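N-acetylglucosamine 2-epimerase (Xylella fastidiosa, PDB 3GT5) probably acts as a sugar isomerase of the N-acylglucosamine 2-epimerase family, although its own substrate is not established. Local coordinates at residues S16-M19 with A20-P24. Residues are numbered along the deposited sequence; the frame is centred on the assembly and turned at random.
Sequences SDTM and AFYHP
Thr18 and Tyr22 lie side by side one turn apart on helix 8-22 and point the same way. The methyl CG2 of Thr18 meets the Tyr22 ring at its edge, in the ring plane, with CG2 3.9 Å from Tyr22 CE1. Thr18 OG1 lies beside the backbone N (chi1 -57°), where it bonds back to His14 O; this puts CG2 anti to the N and alongside the tyrosine ring. One face of the Tyr22 ring is covered by Phe21, whose CD2 stands 3.6 Å above the ring plane, over its centre. Phe21 in turn presents its edge to Tyr22 CD1. The Tyr22 hydroxyl is hydrogen-bonded to Asp376 and Ser370, so the ring is held at its far end too.

The backbone bonds are uneven here. Ala20 N bonds to Ser16 O at 3.0 Å, but Tyr22 N reaches Thr18 O only weakly, at 3.4 Å. The last bond is firmer: His23 N to Met19 O is 2.8 Å, with a C=O...N angle of 168°. His23 CB comes within 3.2 Å of Met19 O, which already accepts that bond. His23 is the first residue to leave helical backbone angles. Its ring turns away from this turn, and its two nitrogens bond to Tyr61 and Glu72. Met19 folds back through two bent torsions and packs on Tyr61, Ala64 and Met380. This is the C-terminal end of an outer helix in an alpha/alpha-barrel, the fold of the family, packed against helices 51-68 and 377-387.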
ATOM      1  N   SER A  16     -12.689  13.301  -1.613  1.00 19.00           N
ATOM      2  CA  SER A  16     -13.667  13.790  -0.663  0.50 19.35           C
ATOM      3  C   SER A  16     -14.885  12.870  -0.621  1.00 19.25           C
ATOM      4  O   SER A  16     -15.484  12.672   0.426  1.00 19.96           O
ATOM      5  CB  SER A  16     -14.050  15.240  -0.987  0.50 19.93           C
ATOM      6  OG  SER A  16     -12.953  16.106  -0.696  0.50 21.94           O
ATOM      7  N   ASP A  17     -15.224  12.275  -1.762  1.00 20.48           N
ATOM      8  CA  ASP A  17     -16.334  11.296  -1.787  1.00 20.75           C
ATOM      9  C   ASP A  17     -15.991  10.043  -0.938  1.00 20.13           C
ATOM     10  O   ASP A  17     -16.801   9.522  -0.150  1.00 20.66           O
ATOM     11  CB  ASP A  17     -16.654  10.836  -3.200  1.00 21.39           C
ATOM     12  CG  ASP A  17     -17.233  11.935  -4.112  1.00 26.40           C
ATOM     13  OD1 ASP A  17     -17.777  12.964  -3.658  1.00 29.33           O
ATOM     14  OD2 ASP A  17     -17.135  11.750  -5.338  1.00 29.93           O
ATOM     15  N   THR A  18     -14.766   9.560  -1.070  1.00 18.17           N
ATOM     16  CA  THR A  18     -14.340   8.389  -0.287  1.00 18.34           C
ATOM     17  C   THR A  18     -14.229   8.726   1.207  1.00 17.98           C
ATOM     18  O   THR A  18     -14.640   7.980   2.068  1.00 18.55           O
ATOM     19  CB  THR A  18     -13.040   7.851  -0.855  1.00 17.46           C
ATOM     20  OG1 THR A  18     -13.227   7.527  -2.239  1.00 19.55           O
ATOM     21  CG2 THR A  18     -12.549   6.641  -0.051  1.00 18.43           C
ATOM     22  N   MET A  19     -13.719   9.905   1.533  1.00 19.12           N
ATOM     23  CA  MET A  19     -13.708  10.352   2.928  1.00 18.51           C
ATOM     24  C   MET A  19     -15.120  10.432   3.519  1.00 19.93           C
ATOM     25  O   MET A  19     -15.306  10.077   4.667  1.00 20.42           O
ATOM     26  CB  MET A  19     -12.979  11.671   3.114  1.00 18.21           C
ATOM     27  CG  MET A  19     -11.468  11.617   2.853  1.00 18.19           C
ATOM     28  SD  MET A  19     -10.536  10.540   4.024  1.00 13.87           S
ATOM     29  CE  MET A  19     -10.796  11.407   5.579  1.00 22.82           C
ATOM     30  N   ALA A  20     -16.097  10.828   2.709  1.00 19.72           N
ATOM     31  CA  ALA A  20     -17.481  10.891   3.164  1.00 20.10           C
ATOM     32  C   ALA A  20     -18.044   9.506   3.479  1.00 20.02           C
ATOM     33  O   ALA A  20     -18.902   9.396   4.344  1.00 20.59           O
ATOM     34  CB  ALA A  20     -18.372  11.674   2.141  1.00 19.27           C
ATOM     35  N   PHE A  21     -17.552   8.443   2.841  1.00 19.60           N
ATOM     36  CA  PHE A  21     -17.955   7.077   3.200  1.00 19.97           C
ATOM     37  C   PHE A  21     -17.496   6.716   4.627  1.00 19.71           C
ATOM     38  O   PHE A  21     -18.257   6.174   5.456  1.00 20.36           O
ATOM     39  CB  PHE A  21     -17.374   6.035   2.199  1.00 19.78           C
ATOM     40  CG  PHE A  21     -17.640   4.633   2.585  1.00 20.13           C
ATOM     41  CD1 PHE A  21     -18.868   4.065   2.326  1.00 23.43           C
ATOM     42  CD2 PHE A  21     -16.714   3.881   3.272  1.00 18.88           C
ATOM     43  CE1 PHE A  21     -19.130   2.787   2.684  1.00 22.64           C
ATOM     44  CE2 PHE A  21     -16.996   2.583   3.649  1.00 19.61           C
ATOM     45  CZ  PHE A  21     -18.197   2.040   3.346  1.00 22.20           C
ATOM     46  N   TYR A  22     -16.226   6.990   4.933  1.00 19.60           N
ATOM     47  CA  TYR A  22     -15.621   6.515   6.184  1.00 19.57           C
ATOM     48  C   TYR A  22     -15.867   7.476   7.357  1.00 20.12           C
ATOM     49  O   TYR A  22     -15.942   7.058   8.478  1.00 21.84           O
ATOM     50  CB  TYR A  22     -14.103   6.388   6.012  1.00 19.90           C
ATOM     51  CG  TYR A  22     -13.697   5.209   5.194  1.00 18.09           C
ATOM     52  CD1 TYR A  22     -13.276   5.375   3.872  1.00 18.47           C
ATOM     53  CD2 TYR A  22     -13.767   3.904   5.719  1.00 18.85           C
ATOM     54  CE1 TYR A  22     -12.944   4.283   3.070  1.00 17.22           C
ATOM     55  CE2 TYR A  22     -13.371   2.787   4.918  1.00 15.96           C
ATOM     56  CZ  TYR A  22     -12.981   2.991   3.619  1.00 17.37           C
ATOM     57  OH  TYR A  22     -12.599   1.933   2.832  1.00 19.55           O
ATOM     58  N   HIS A  23     -15.924   8.765   7.064  1.00 21.86           N
ATOM     59  CA  HIS A  23     -15.972   9.778   8.110  1.00 23.30           C
ATOM     60  C   HIS A  23     -17.406  10.270   8.325  1.00 23.96           C
ATOM     61  O   HIS A  23     -18.059  10.637   7.351  1.00 24.96           O
ATOM     62  CB  HIS A  23     -15.078  10.979   7.755  1.00 22.13           C
ATOM     63  CG  HIS A  23     -14.971  11.953   8.883  1.00 25.72           C
ATOM     64  ND1 HIS A  23     -14.288  11.648  10.033  1.00 24.43           N
ATOM     65  CD2 HIS A  23     -15.540  13.167   9.084  1.00 27.34           C
ATOM     66  CE1 HIS A  23     -14.418  12.646  10.897  1.00 30.36           C
ATOM     67  NE2 HIS A  23     -15.182  13.574  10.347  1.00 28.64           N
ATOM     68  N   PRO A  24     -17.894  10.278   9.586  1.00 24.84           N
ATOM     69  CA  PRO A  24     -17.205   9.925  10.829  1.00 24.74           C
ATOM     70  C   PRO A  24     -17.507   8.499  11.360  1.00 24.17           C
ATOM     71  O   PRO A  24     -17.118   8.144  12.481  1.00 24.02           O
ATOM     72  CB  PRO A  24     -17.743  10.972  11.791  1.00 25.95           C
ATOM     73  CG  PRO A  24     -19.217  10.997  11.416  1.00 25.28           C
ATOM     74  CD  PRO A  24     -19.189  10.935   9.870  1.00 25.35           C
TER